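PDB 1I5P: pesticidal crystal protein Cry2Aa from Bacillus thuringiensis serovar kurstaki, which kills insect larvae by binding to midgut epithelial cells of both dipterans and lepidopterans and promoting their colloid-osmotic lysis. Local coordinates for residues G233-L238 / T285-A290; D240-R245 / Q291-L296; Y297-V302 / S427-V432. All coordinates share one frame; numbering follows the deposited sequence.

Contact 1 (G233-L238 / T285-A290); sequences GLNTRL and TQSFTA
Thr236 and Phe288 join their backbones through two hydrogen bonds. Phe288 N donates to Thr236 O at 2.8 Å along a nearly straight N-H (169°), while Thr236 N returns a more bent bond to Phe288 O at 3.1 Å. They form the hydrogen-bonded pair of a small antiparallel sheet made of strands 235-237 and 287-289, which illustrates how a very short pairing can be supplemented by side chains and water. The side-chain bond comes from Ser287 OG, which donates to Asn235 OD1 at 2.8 Å, approaching from above the amide plane. Both groups reach this meeting by turning back beside their own carbonyl carbons, with Asn235 CG (chi1 -171°) and Ser287 OG (chi1 -168°) each opposite the backbone N. Water provides the rest. One molecule links Leu234 O to Ala290 N, and another, 2.8 Å from Gln286 O, also accepts from Leu238 N, so the pairing is prolonged at both ends.

Around these bonds the side chains pack. The Phe288 ring turns an edge toward the start of helix 238-259, with Leu238 N near its plane and CE1 3.8 Å from Leu238 CB. Arg237 runs along the chain at Thr285, its CD 3.6 Å from Thr285 O, and its polar end is held where NH1 donates to the carbonyls of Gln284 and Gly281. On one face of the sheet Thr236 and Phe288 rest on Met241 of helix 238-259, and Phe288 also touches Leu296 of helix 293-300 and Leu438 of helix 435-438, joining the helical N-terminal domain to the middle domain.

Contact 2 (D240-R245 / Q291-L296); sequences DMLEFR and QNWPFL
Met241 and Trp293 form a Met-aromatic contact between helices 238-259 and 293-300, with SD 4.9 Å from the centroid of the six-membered ring. The sulfur sits obliquely, 52° off the ring normal, and its nearest ring atom is CE3. Two further residues of the same helix join it on that side of the indole plane, an example of how one large ring can receive several side chains from one side of a neighbouring helix. Leu242 crosses Trp293 at about a right angle and sets its CD2 branch 3.5 Å from Trp293 CZ3, equally close to CH2. Arg245 adds mainly its methylene: CD lies 3.6 Å from Trp293 CZ2, with NE a little farther off. No hydrogen bond crosses between the segments, so the interface is one of van der Waals contacts among buried residues.

The torsions explain the reach. Arg245 is extended from CG to NE, which carries its guanidinium past the ring, the two planes 44° apart. There NH1 donates to Asn274 O, and the group makes a cation-pi contact with Phe249; these partners fix the charged end while its methylene lies against the tryptophan. The indole is similarly positioned from outside. Trp293 NE1 donates to Glu514 OE2, Tyr297 meets the ring edge to face, and Phe231 of helix 202-232 meets it with the planes at about 60°. Leu242 in turn touches Tyr276 and Ser278 of strand 275-278. These contacts place the indole probably near the meeting of the three domains. Near the start of helix 238-259, the bend at chi3 of Met241 turns CE toward Phe288 O and Thr289 O, while SD lies 4.3 Å from Leu296 CD1.

Contact 3 (Y297-V302 / S427-V432); sequences YSLFQV and SGVPLV
Phe300 presents the edge of its ring to strand 422-430, and the partners from the strand lie near the ring plane rather than over a face. Val429 CG1 is in plane, 3.9 Å from Phe300 CE2, and Ser427 OG comes to 3.4 Å from Phe300 CD2. A chi1 of -61°, with CG opposite the carbonyl carbon, swings the ring out from the last turn of the helix to meet the strand. The Phe300 side chain also touches Val465 of strand 462-469 and Leu238 of helix 238-259, Leu238 CD2 coming to the CZ end of the ring.

Leu299 approaches the same strand one residue earlier. Its CD2 branch stands 3.6 Å from Gly428 O, while the side-chain CG lies 3.7 Å from Ser427 OG. The same CD2 makes a looser apolar contact with Val429 CG1. Here the short helix 293-300 packs against a three-stranded antiparallel sheet of the middle domain, the beta prism of this toxin family, and strand 422-430 is an outer strand of that sheet. Ser427 and Val429 are bonded through their backbones to Val465 and Tyr463 of the central strand, which sets the positions from which they meet the helix.

A water links two polar atoms of this buried junction. It donates to Leu299 O at 2.7 Å and is hydrogen-bonded to Ser427 OG at 2.8 Å. Leu299 O also accepts from Val302 N as the chain leaves the helix, so two bonds grip this carbonyl. Just beyond, Val302 O accepts from ND2 of Asn425, a residue of the same strand.

How the contacts relate
Contacts 1 and 2 join the N-terminal and middle domains, whereas contact 3 lies within the middle domain. Contacts 1 and 2 interlock along the chain, since strand 235-237 leads into helix 238-259 and strand 287-289 leads into helix 293-300; their centres are about 7 Å apart. Contact 3 comes later in the chain, its centre about 11 Å from that of contact 2 and 14 Å from that of contact 1. Leu238 CD2 touches Val429 CG2, tying contact 1 to contact 3 directly. The principle illustrated is a shared element: helix 293-300 receives helix 238-259 in contact 2 and is itself fixed against the prism sheet in contact 3.

Contact 1 (G233-L238 / T285-A290)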
ATOM      1  N   GLY A 233      -4.193  -3.396  20.818  1.00 16.21           N
ATOM      2  CA  GLY A 233      -5.240  -3.024  21.751  1.00 17.53           C
ATOM      3  C   GLY A 233      -6.591  -2.831  21.084  1.00 18.97           C
ATOM      4  O   GLY A 233      -7.570  -2.448  21.729  1.00 20.17           O
ATOM      5  N   LEU A 234      -6.657  -3.100  19.785  1.00 19.15           N
ATOM      6  CA  LEU A 234      -7.911  -2.935  19.055  1.00 17.67           C
ATOM      7  C   LEU A 234      -8.934  -4.045  19.279  1.00 17.10           C
ATOM      8  O   LEU A 234      -8.598  -5.221  19.444  1.00 13.55           O
ATOM      9  CB  LEU A 234      -7.653  -2.829  17.550  1.00 19.95           C
ATOM     10  CG  LEU A 234      -7.183  -1.508  16.931  1.00 20.67           C
ATOM     11  CD1 LEU A 234      -6.938  -1.719  15.446  1.00 20.48           C
ATOM     12  CD2 LEU A 234      -8.226  -0.429  17.146  1.00 20.59           C
ATOM     13  N   ASN A 235     -10.195  -3.640  19.284  1.00 16.24           N
ATOM     14  CA  ASN A 235     -11.316  -4.551  19.420  1.00 17.49           C
ATOM     15  C   ASN A 235     -12.459  -3.740  18.852  1.00 18.08           C
ATOM     16  O   ASN A 235     -13.171  -3.046  19.581  1.00 18.73           O
ATOM     17  CB  ASN A 235     -11.600  -4.904  20.881  1.00 16.16           C
ATOM     18  CG  ASN A 235     -12.626  -6.021  21.009  1.00 19.03           C
ATOM     19  OD1 ASN A 235     -13.143  -6.506  20.004  1.00 16.89           O
ATOM     20  ND2 ASN A 235     -12.920  -6.433  22.239  1.00 14.68           N
ATOM     21  N   THR A 236     -12.616  -3.812  17.537  1.00 17.67           N
ATOM     22  CA  THR A 236     -13.649  -3.043  16.878  1.00 17.46           C
ATOM     23  C   THR A 236     -14.207  -3.764  15.660  1.00 15.89           C
ATOM     24  O   THR A 236     -13.701  -4.808  15.250  1.00 16.81           O
ATOM     25  CB  THR A 236     -13.073  -1.690  16.439  1.00 18.03           C
ATOM     26  OG1 THR A 236     -14.131  -0.837  15.985  1.00 23.51           O
ATOM     27  CG2 THR A 236     -12.051  -1.895  15.323  1.00 16.04           C
ATOM     28  N   ARG A 237     -15.257  -3.205  15.078  1.00 16.81           N
ATOM     29  CA  ARG A 237     -15.849  -3.812  13.894  1.00 17.83           C
ATOM     30  C   ARG A 237     -14.862  -3.738  12.729  1.00 16.23           C
ATOM     31  O   ARG A 237     -13.934  -2.923  12.742  1.00 14.85           O
ATOM     32  CB  ARG A 237     -17.148  -3.101  13.538  1.00 20.82           C
ATOM     33  CG  ARG A 237     -18.189  -3.135  14.646  1.00 28.32           C
ATOM     34  CD  ARG A 237     -19.570  -3.198  14.034  1.00 32.55           C
ATOM     35  NE  ARG A 237     -20.509  -2.254  14.629  1.00 39.78           N
ATOM     36  CZ  ARG A 237     -21.537  -1.726  13.971  1.00 42.25           C
ATOM     37  NH1 ARG A 237     -21.748  -2.051  12.699  1.00 40.84           N
ATOM     38  NH2 ARG A 237     -22.358  -0.879  14.578  1.00 44.07           N
ATOM     39  N   LEU A 238     -15.067  -4.586  11.724  1.00 14.23           N
ATOM     40  CA  LEU A 238     -14.173  -4.631  10.567  1.00 12.30           C
ATOM     41  C   LEU A 238     -13.923  -3.271   9.935  1.00 11.35           C
ATOM     42  O   LEU A 238     -12.774  -2.877   9.718  1.00 11.48           O
ATOM     43  CB  LEU A 238     -14.726  -5.582   9.499  1.00  9.44           C
ATOM     44  CG  LEU A 238     -13.782  -5.836   8.325  1.00  9.07           C
ATOM     45  CD1 LEU A 238     -12.473  -6.404   8.852  1.00  9.36           C
ATOM     46  CD2 LEU A 238     -14.418  -6.800   7.328  1.00  7.50           C
ATOM     47  N   THR A 285     -21.754  -6.321  12.108  1.00 19.71           N
ATOM     48  CA  THR A 285     -21.590  -6.198  13.553  1.00 19.08           C
ATOM     49  C   THR A 285     -20.435  -6.901  14.253  1.00 19.59           C
ATOM     50  O   THR A 285     -20.043  -6.500  15.347  1.00 19.98           O
ATOM     51  CB  THR A 285     -22.875  -6.667  14.258  1.00 19.74           C
ATOM     52  OG1 THR A 285     -23.254  -7.948  13.733  1.00 22.32           O
ATOM     53  CG2 THR A 285     -24.003  -5.681  14.029  1.00 17.68           C
ATOM     54  N   GLN A 286     -19.891  -7.948  13.653  1.00 18.59           N
ATOM     55  CA  GLN A 286     -18.816  -8.669  14.312  1.00 17.75           C
ATOM     56  C   GLN A 286     -17.637  -7.780  14.695  1.00 17.73           C
ATOM     57  O   GLN A 286     -17.218  -6.910  13.935  1.00 16.84           O
ATOM     58  CB  GLN A 286     -18.352  -9.832  13.441  1.00 15.75           C
ATOM     59  CG  GLN A 286     -17.305 -10.709  14.093  1.00 17.94           C
ATOM     60  CD  GLN A 286     -17.128 -12.029  13.371  1.00 15.89           C
ATOM     61  OE1 GLN A 286     -17.508 -12.171  12.210  1.00 16.30           O
ATOM     62  NE2 GLN A 286     -16.539 -13.000  14.052  1.00 17.88           N
ATOM     63  N   SER A 287     -17.115  -8.007  15.894  1.00 17.27           N
ATOM     64  CA  SER A 287     -15.991  -7.233  16.392  1.00 18.00           C
ATOM     65  C   SER A 287     -14.740  -8.095  16.259  1.00 17.26           C
ATOM     66  O   SER A 287     -14.800  -9.310  16.430  1.00 19.45           O
ATOM     67  CB  SER A 287     -16.229  -6.850  17.859  1.00 17.95           C
ATOM     68  OG  SER A 287     -15.298  -5.878  18.302  1.00 17.93           O
ATOM     69  N   PHE A 288     -13.613  -7.476  15.937  1.00 15.62           N
ATOM     70  CA  PHE A 288     -12.372  -8.231  15.782  1.00 15.64           C
ATOM     71  C   PHE A 288     -11.228  -7.649  16.592  1.00 15.67           C
ATOM     72  O   PHE A 288     -11.214  -6.455  16.910  1.00 16.30           O
ATOM     73  CB  PHE A 288     -11.941  -8.278  14.308  1.00 12.04           C
ATOM     74  CG  PHE A 288     -12.985  -8.833  13.379  1.00 13.29           C
ATOM     75  CD1 PHE A 288     -13.915  -7.993  12.776  1.00 12.40           C
ATOM     76  CD2 PHE A 288     -13.048 -10.201  13.120  1.00 12.19           C
ATOM     77  CE1 PHE A 288     -14.894  -8.503  11.926  1.00 10.91           C
ATOM     78  CE2 PHE A 288     -14.024 -10.722  12.271  1.00 11.76           C
ATOM     79  CZ  PHE A 288     -14.948  -9.868  11.676  1.00 13.52           C
ATOM     80  N   THR A 289     -10.265  -8.508  16.905  1.00 14.83           N
ATOM     81  CA  THR A 289      -9.076  -8.119  17.644  1.00 15.47           C
ATOM     82  C   THR A 289      -7.866  -8.387  16.750  1.00 16.56           C
ATOM     83  O   THR A 289      -7.989  -9.020  15.698  1.00 15.55           O
ATOM     84  CB  THR A 289      -8.932  -8.935  18.945  1.00 17.99           C
ATOM     85  OG1 THR A 289      -8.805 -10.326  18.627  1.00 18.58           O
ATOM     86  CG2 THR A 289     -10.149  -8.732  19.835  1.00 14.25           C
ATOM     87  N   ALA A 290      -6.700  -7.906  17.170  1.00 16.74           N
ATOM     88  CA  ALA A 290      -5.471  -8.080  16.405  1.00 16.56           C
ATOM     89  C   ALA A 290      -5.166  -9.539  16.065  1.00 17.15           C
ATOM     90  O   ALA A 290      -4.617  -9.835  15.003  1.00 17.41           O
ATOM     91  CB  ALA A 290      -4.298  -7.467  17.166  1.00 14.79           C
TER
HETATM   92  O   HOH W   1      -6.522  -6.698  19.797  1.00 20.37           O
HETATM   93  O   HOH W   2     -17.741  -6.040  11.274  1.00 12.24           O

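Contact 2 (D240-R245 / Q291-L296)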
ATOM      1  N   ASP A 240     -14.008  -0.300  11.087  1.00 15.15           N
ATOM      2  CA  ASP A 240     -13.118   0.527  11.900  1.00 15.26           C
ATOM      3  C   ASP A 240     -11.689   0.007  11.978  1.00 13.22           C
ATOM      4  O   ASP A 240     -10.743   0.787  12.027  1.00 11.99           O
ATOM      5  CB  ASP A 240     -13.701   0.689  13.303  1.00 19.65           C
ATOM      6  CG  ASP A 240     -14.925   1.584  13.317  1.00 24.11           C
ATOM      7  OD1 ASP A 240     -15.829   1.348  14.150  1.00 29.69           O
ATOM      8  OD2 ASP A 240     -14.974   2.529  12.500  1.00 24.72           O
ATOM      9  N   MET A 241     -11.525  -1.308  11.991  1.00 11.37           N
ATOM     10  CA  MET A 241     -10.186  -1.876  12.035  1.00 12.10           C
ATOM     11  C   MET A 241      -9.441  -1.514  10.753  1.00 11.23           C
ATOM     12  O   MET A 241      -8.290  -1.085  10.794  1.00 11.78           O
ATOM     13  CB  MET A 241     -10.248  -3.398  12.186  1.00 11.34           C
ATOM     14  CG  MET A 241      -8.890  -4.069  12.080  1.00 12.24           C
ATOM     15  SD  MET A 241      -8.959  -5.811  12.460  1.00 16.72           S
ATOM     16  CE  MET A 241      -8.754  -5.756  14.226  1.00 15.36           C
ATOM     17  N   LEU A 242     -10.103  -1.686   9.613  1.00 11.11           N
ATOM     18  CA  LEU A 242      -9.481  -1.372   8.330  1.00 12.57           C
ATOM     19  C   LEU A 242      -9.163   0.117   8.181  1.00 13.86           C
ATOM     20  O   LEU A 242      -8.106   0.481   7.655  1.00 15.88           O
ATOM     21  CB  LEU A 242     -10.383  -1.838   7.179  1.00  8.35           C
ATOM     22  CG  LEU A 242     -10.668  -3.340   7.162  1.00  9.06           C
ATOM     23  CD1 LEU A 242     -11.442  -3.717   5.894  1.00  9.90           C
ATOM     24  CD2 LEU A 242      -9.346  -4.106   7.230  1.00  9.51           C
ATOM     25  N   GLU A 243     -10.066   0.979   8.636  1.00 12.15           N
ATOM     26  CA  GLU A 243      -9.836   2.419   8.531  1.00 12.36           C
ATOM     27  C   GLU A 243      -8.689   2.864   9.428  1.00 13.40           C
ATOM     28  O   GLU A 243      -7.942   3.782   9.087  1.00 14.23           O
ATOM     29  CB  GLU A 243     -11.096   3.201   8.902  1.00 11.95           C
ATOM     30  CG  GLU A 243     -12.275   2.978   7.979  1.00 14.17           C
ATOM     31  CD  GLU A 243     -13.050   4.254   7.715  1.00 15.27           C
ATOM     32  OE1 GLU A 243     -13.247   5.042   8.664  1.00 17.05           O
ATOM     33  OE2 GLU A 243     -13.467   4.470   6.560  1.00 13.13           O
ATOM     34  N   PHE A 244      -8.559   2.226  10.585  1.00 12.54           N
ATOM     35  CA  PHE A 244      -7.476   2.568  11.485  1.00 10.86           C
ATOM     36  C   PHE A 244      -6.172   2.297  10.744  1.00 10.32           C
ATOM     37  O   PHE A 244      -5.240   3.095  10.792  1.00  8.80           O
ATOM     38  CB  PHE A 244      -7.529   1.710  12.751  1.00 13.50           C
ATOM     39  CG  PHE A 244      -6.390   1.964  13.706  1.00 13.08           C
ATOM     40  CD1 PHE A 244      -6.372   3.102  14.504  1.00 15.92           C
ATOM     41  CD2 PHE A 244      -5.324   1.075  13.789  1.00 15.01           C
ATOM     42  CE1 PHE A 244      -5.314   3.351  15.376  1.00 16.75           C
ATOM     43  CE2 PHE A 244      -4.256   1.312  14.658  1.00 15.73           C
ATOM     44  CZ  PHE A 244      -4.251   2.455  15.452  1.00 17.55           C
ATOM     45  N   ARG A 245      -6.115   1.156  10.057  1.00  9.46           N
ATOM     46  CA  ARG A 245      -4.923   0.772   9.304  1.00 11.37           C
ATOM     47  C   ARG A 245      -4.690   1.718   8.135  1.00 11.15           C
ATOM     48  O   ARG A 245      -3.575   2.188   7.915  1.00 11.70           O
ATOM     49  CB  ARG A 245      -5.054  -0.662   8.774  1.00 12.25           C
ATOM     50  CG  ARG A 245      -3.926  -1.077   7.831  1.00 10.91           C
ATOM     51  CD  ARG A 245      -4.077  -2.520   7.380  1.00 13.56           C
ATOM     52  NE  ARG A 245      -3.045  -2.898   6.419  1.00 14.22           N
ATOM     53  CZ  ARG A 245      -2.963  -2.424   5.178  1.00 16.76           C
ATOM     54  NH1 ARG A 245      -3.856  -1.552   4.729  1.00 14.44           N
ATOM     55  NH2 ARG A 245      -1.977  -2.820   4.386  1.00 15.63           N
ATOM     56  N   GLN A 291      -5.521 -10.452  16.962  1.00 17.30           N
ATOM     57  CA  GLN A 291      -5.268 -11.873  16.733  1.00 18.90           C
ATOM     58  C   GLN A 291      -6.034 -12.393  15.515  1.00 17.48           C
ATOM     59  O   GLN A 291      -5.649 -13.393  14.911  1.00 17.52           O
ATOM     60  CB  GLN A 291      -5.642 -12.687  17.976  1.00 20.39           C
ATOM     61  CG  GLN A 291      -4.646 -12.551  19.130  1.00 28.65           C
ATOM     62  CD  GLN A 291      -5.018 -13.395  20.345  1.00 32.19           C
ATOM     63  OE1 GLN A 291      -4.220 -13.554  21.272  1.00 35.10           O
ATOM     64  NE2 GLN A 291      -6.236 -13.934  20.349  1.00 32.17           N
ATOM     65  N   ASN A 292      -7.111 -11.699  15.161  1.00 15.68           N
ATOM     66  CA  ASN A 292      -7.941 -12.068  14.018  1.00 15.92           C
ATOM     67  C   ASN A 292      -7.423 -11.478  12.711  1.00 15.17           C
ATOM     68  O   ASN A 292      -7.807 -11.920  11.630  1.00 14.93           O
ATOM     69  CB  ASN A 292      -9.369 -11.549  14.198  1.00 14.96           C
ATOM     70  CG  ASN A 292      -9.996 -11.982  15.501  1.00 16.89           C
ATOM     71  OD1 ASN A 292     -10.823 -11.265  16.060  1.00 16.21           O
ATOM     72  ND2 ASN A 292      -9.620 -13.158  15.987  1.00 13.77           N
ATOM     73  N   TRP A 293      -6.568 -10.469  12.816  1.00 14.90           N
ATOM     74  CA  TRP A 293      -6.059  -9.781  11.637  1.00 16.94           C
ATOM     75  C   TRP A 293      -5.344 -10.674  10.627  1.00 16.18           C
ATOM     76  O   TRP A 293      -5.631 -10.601   9.431  1.00 16.91           O
ATOM     77  CB  TRP A 293      -5.150  -8.613  12.054  1.00 15.78           C
ATOM     78  CG  TRP A 293      -4.675  -7.771  10.898  1.00 13.18           C
ATOM     79  CD1 TRP A 293      -3.389  -7.388  10.641  1.00 14.69           C
ATOM     80  CD2 TRP A 293      -5.469  -7.259   9.819  1.00 11.94           C
ATOM     81  NE1 TRP A 293      -3.331  -6.678   9.462  1.00 11.44           N
ATOM     82  CE2 TRP A 293      -4.591  -6.584   8.938  1.00 12.85           C
ATOM     83  CE3 TRP A 293      -6.834  -7.307   9.508  1.00 13.46           C
ATOM     84  CZ2 TRP A 293      -5.036  -5.961   7.761  1.00 12.20           C
ATOM     85  CZ3 TRP A 293      -7.278  -6.686   8.335  1.00 12.56           C
ATOM     86  CH2 TRP A 293      -6.377  -6.025   7.479  1.00 13.26           C
ATOM     87  N   PRO A 294      -4.413 -11.530  11.087  1.00 17.64           N
ATOM     88  CA  PRO A 294      -3.696 -12.411  10.161  1.00 15.96           C
ATOM     89  C   PRO A 294      -4.639 -13.162   9.247  1.00 16.45           C
ATOM     90  O   PRO A 294      -4.409 -13.245   8.041  1.00 15.59           O
ATOM     91  CB  PRO A 294      -2.913 -13.325  11.101  1.00 17.92           C
ATOM     92  CG  PRO A 294      -2.568 -12.380  12.221  1.00 16.44           C
ATOM     93  CD  PRO A 294      -3.915 -11.720  12.460  1.00 17.73           C
ATOM     94  N   PHE A 295      -5.712 -13.703   9.818  1.00 14.86           N
ATOM     95  CA  PHE A 295      -6.682 -14.427   9.011  1.00 14.89           C
ATOM     96  C   PHE A 295      -7.321 -13.510   7.984  1.00 13.53           C
ATOM     97  O   PHE A 295      -7.405 -13.853   6.803  1.00 13.05           O
ATOM     98  CB  PHE A 295      -7.806 -15.024   9.863  1.00 13.67           C
ATOM     99  CG  PHE A 295      -9.017 -15.413   9.054  1.00 14.62           C
ATOM    100  CD1 PHE A 295      -9.048 -16.614   8.345  1.00 13.79           C
ATOM    101  CD2 PHE A 295     -10.089 -14.536   8.925  1.00 13.45           C
ATOM    102  CE1 PHE A 295     -10.119 -16.933   7.517  1.00 14.21           C
ATOM    103  CE2 PHE A 295     -11.175 -14.846   8.093  1.00 15.23           C
ATOM    104  CZ  PHE A 295     -11.185 -16.049   7.389  1.00 15.55           C
ATOM    105  N   LEU A 296      -7.783 -12.351   8.444  1.00 12.43           N
ATOM    106  CA  LEU A 296      -8.453 -11.395   7.569  1.00 12.51           C
ATOM    107  C   LEU A 296      -7.635 -10.951   6.360  1.00 13.25           C
ATOM    108  O   LEU A 296      -8.114 -11.010   5.231  1.00 15.70           O
ATOM    109  CB  LEU A 296      -8.910 -10.177   8.379  1.00  9.95           C
ATOM    110  CG  LEU A 296     -10.018 -10.478   9.394  1.00 11.79           C
ATOM    111  CD1 LEU A 296     -10.285  -9.258  10.285  1.00 10.00           C
ATOM    112  CD2 LEU A 296     -11.280 -10.895   8.644  1.00  8.47           C
TER

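Contact 3 (Y297-V302 / S427-V432)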
ATOM      1  N   TYR A 297      -6.399 -10.518   6.573  1.00 14.57           N
ATOM      2  CA  TYR A 297      -5.617 -10.084   5.430  1.00 14.76           C
ATOM      3  C   TYR A 297      -5.131 -11.252   4.567  1.00 16.07           C
ATOM      4  O   TYR A 297      -4.814 -11.067   3.393  1.00 15.11           O
ATOM      5  CB  TYR A 297      -4.457  -9.174   5.871  1.00 12.92           C
ATOM      6  CG  TYR A 297      -3.276  -9.836   6.542  1.00 12.38           C
ATOM      7  CD1 TYR A 297      -2.425 -10.684   5.832  1.00 10.65           C
ATOM      8  CD2 TYR A 297      -2.955  -9.545   7.865  1.00 10.43           C
ATOM      9  CE1 TYR A 297      -1.283 -11.220   6.420  1.00 10.60           C
ATOM     10  CE2 TYR A 297      -1.807 -10.078   8.465  1.00 11.06           C
ATOM     11  CZ  TYR A 297      -0.977 -10.911   7.731  1.00 10.99           C
ATOM     12  OH  TYR A 297       0.177 -11.407   8.301  1.00 13.71           O
ATOM     13  N   SER A 298      -5.088 -12.460   5.132  1.00 16.61           N
ATOM     14  CA  SER A 298      -4.662 -13.618   4.344  1.00 15.34           C
ATOM     15  C   SER A 298      -5.806 -13.957   3.398  1.00 15.82           C
ATOM     16  O   SER A 298      -5.592 -14.496   2.308  1.00 15.98           O
ATOM     17  CB  SER A 298      -4.340 -14.824   5.243  1.00 13.80           C
ATOM     18  OG  SER A 298      -5.512 -15.442   5.749  1.00 13.29           O
ATOM     19  N   LEU A 299      -7.021 -13.613   3.823  1.00 14.79           N
ATOM     20  CA  LEU A 299      -8.227 -13.860   3.039  1.00 13.21           C
ATOM     21  C   LEU A 299      -8.426 -12.788   1.976  1.00 13.64           C
ATOM     22  O   LEU A 299      -8.771 -13.089   0.834  1.00 10.36           O
ATOM     23  CB  LEU A 299      -9.453 -13.881   3.949  1.00 14.03           C
ATOM     24  CG  LEU A 299     -10.824 -13.903   3.265  1.00 13.10           C
ATOM     25  CD1 LEU A 299     -11.040 -15.242   2.584  1.00 14.17           C
ATOM     26  CD2 LEU A 299     -11.914 -13.656   4.300  1.00 13.95           C
ATOM     27  N   PHE A 300      -8.213 -11.536   2.372  1.00 14.19           N
ATOM     28  CA  PHE A 300      -8.382 -10.396   1.480  1.00 13.04           C
ATOM     29  C   PHE A 300      -7.382 -10.367   0.326  1.00 12.13           C
ATOM     30  O   PHE A 300      -7.618  -9.693  -0.676  1.00 10.08           O
ATOM     31  CB  PHE A 300      -8.299  -9.090   2.280  1.00 11.60           C
ATOM     32  CG  PHE A 300      -9.369  -8.952   3.339  1.00 14.27           C
ATOM     33  CD1 PHE A 300      -9.231  -8.018   4.363  1.00 13.36           C
ATOM     34  CD2 PHE A 300     -10.514  -9.752   3.314  1.00 15.07           C
ATOM     35  CE1 PHE A 300     -10.209  -7.876   5.344  1.00 11.79           C
ATOM     36  CE2 PHE A 300     -11.499  -9.617   4.294  1.00 14.26           C
ATOM     37  CZ  PHE A 300     -11.341  -8.674   5.311  1.00 11.92           C
ATOM     38  N   GLN A 301      -6.276 -11.096   0.454  1.00 11.11           N
ATOM     39  CA  GLN A 301      -5.275 -11.113  -0.612  1.00 13.72           C
ATOM     40  C   GLN A 301      -5.264 -12.407  -1.422  1.00 14.00           C
ATOM     41  O   GLN A 301      -4.308 -12.687  -2.143  1.00 13.01           O
ATOM     42  CB  GLN A 301      -3.887 -10.844  -0.034  1.00 11.62           C
ATOM     43  CG  GLN A 301      -3.733  -9.422   0.476  1.00 14.09           C
ATOM     44  CD  GLN A 301      -2.357  -9.154   1.013  1.00 15.48           C
ATOM     45  OE1 GLN A 301      -1.433  -8.853   0.256  1.00 14.98           O
ATOM     46  NE2 GLN A 301      -2.202  -9.268   2.330  1.00 15.05           N
ATOM     47  N   VAL A 302      -6.323 -13.199  -1.298  1.00 14.52           N
ATOM     48  CA  VAL A 302      -6.408 -14.442  -2.050  1.00 14.15           C
ATOM     49  C   VAL A 302      -6.489 -14.099  -3.533  1.00 13.39           C
ATOM     50  O   VAL A 302      -7.311 -13.282  -3.943  1.00 14.43           O
ATOM     51  CB  VAL A 302      -7.652 -15.268  -1.641  1.00 14.18           C
ATOM     52  CG1 VAL A 302      -7.990 -16.297  -2.730  1.00 15.32           C
ATOM     53  CG2 VAL A 302      -7.387 -15.971  -0.323  1.00 13.50           C
ATOM     54  N   SER A 427     -12.804  -9.004  -1.936  1.00 14.90           N
ATOM     55  CA  SER A 427     -12.965 -10.115  -1.023  1.00 14.00           C
ATOM     56  C   SER A 427     -14.246  -9.850  -0.260  1.00 14.01           C
ATOM     57  O   SER A 427     -15.097  -9.091  -0.715  1.00 13.47           O
ATOM     58  CB  SER A 427     -11.774 -10.200  -0.066  1.00 15.53           C
ATOM     59  OG  SER A 427     -11.783 -11.419   0.655  1.00 16.22           O
ATOM     60  N   GLY A 428     -14.387 -10.467   0.902  1.00 14.97           N
ATOM     61  CA  GLY A 428     -15.588 -10.258   1.682  1.00 14.64           C
ATOM     62  C   GLY A 428     -15.657 -11.206   2.855  1.00 15.51           C
ATOM     63  O   GLY A 428     -14.835 -12.117   2.982  1.00 13.04           O
ATOM     64  N   VAL A 429     -16.638 -10.980   3.721  1.00 14.69           N
ATOM     65  CA  VAL A 429     -16.828 -11.824   4.888  1.00 15.12           C
ATOM     66  C   VAL A 429     -18.312 -12.076   5.109  1.00 15.03           C
ATOM     67  O   VAL A 429     -19.159 -11.300   4.662  1.00 11.77           O
ATOM     68  CB  VAL A 429     -16.244 -11.178   6.169  1.00 14.99           C
ATOM     69  CG1 VAL A 429     -14.747 -10.980   6.016  1.00 12.74           C
ATOM     70  CG2 VAL A 429     -16.928  -9.847   6.448  1.00 10.87           C
ATOM     71  N   PRO A 430     -18.649 -13.194   5.769  1.00 15.89           N
ATOM     72  CA  PRO A 430     -20.059 -13.495   6.032  1.00 17.40           C
ATOM     73  C   PRO A 430     -20.453 -12.713   7.290  1.00 17.39           C
ATOM     74  O   PRO A 430     -19.597 -12.084   7.919  1.00 19.31           O
ATOM     75  CB  PRO A 430     -20.038 -14.997   6.280  1.00 17.48           C
ATOM     76  CG  PRO A 430     -18.746 -15.161   7.011  1.00 18.90           C
ATOM     77  CD  PRO A 430     -17.801 -14.340   6.138  1.00 16.22           C
ATOM     78  N   LEU A 431     -21.725 -12.761   7.672  1.00 18.30           N
ATOM     79  CA  LEU A 431     -22.167 -12.038   8.862  1.00 17.37           C
ATOM     80  C   LEU A 431     -21.312 -12.408  10.071  1.00 17.24           C
ATOM     81  O   LEU A 431     -20.909 -11.544  10.851  1.00 18.22           O
ATOM     82  CB  LEU A 431     -23.640 -12.333   9.162  1.00 16.99           C
ATOM     83  CG  LEU A 431     -24.223 -11.616  10.391  1.00 19.44           C
ATOM     84  CD1 LEU A 431     -24.138 -10.108  10.201  1.00 17.96           C
ATOM     85  CD2 LEU A 431     -25.671 -12.049  10.602  1.00 17.81           C
ATOM     86  N   VAL A 432     -21.022 -13.694  10.216  1.00 17.94           N
ATOM     87  CA  VAL A 432     -20.210 -14.166  11.331  1.00 18.28           C
ATOM     88  C   VAL A 432     -19.150 -15.146  10.852  1.00 19.57           C
ATOM     89  O   VAL A 432     -19.469 -16.170  10.243  1.00 20.94           O
ATOM     90  CB  VAL A 432     -21.075 -14.881  12.404  1.00 19.91           C
ATOM     91  CG1 VAL A 432     -20.208 -15.272  13.592  1.00 20.54           C
ATOM     92  CG2 VAL A 432     -22.216 -13.980  12.853  1.00 16.98           C
TER
HETATM   93  O   HOH W   3     -10.858 -13.751  -0.668  1.00  9.48           O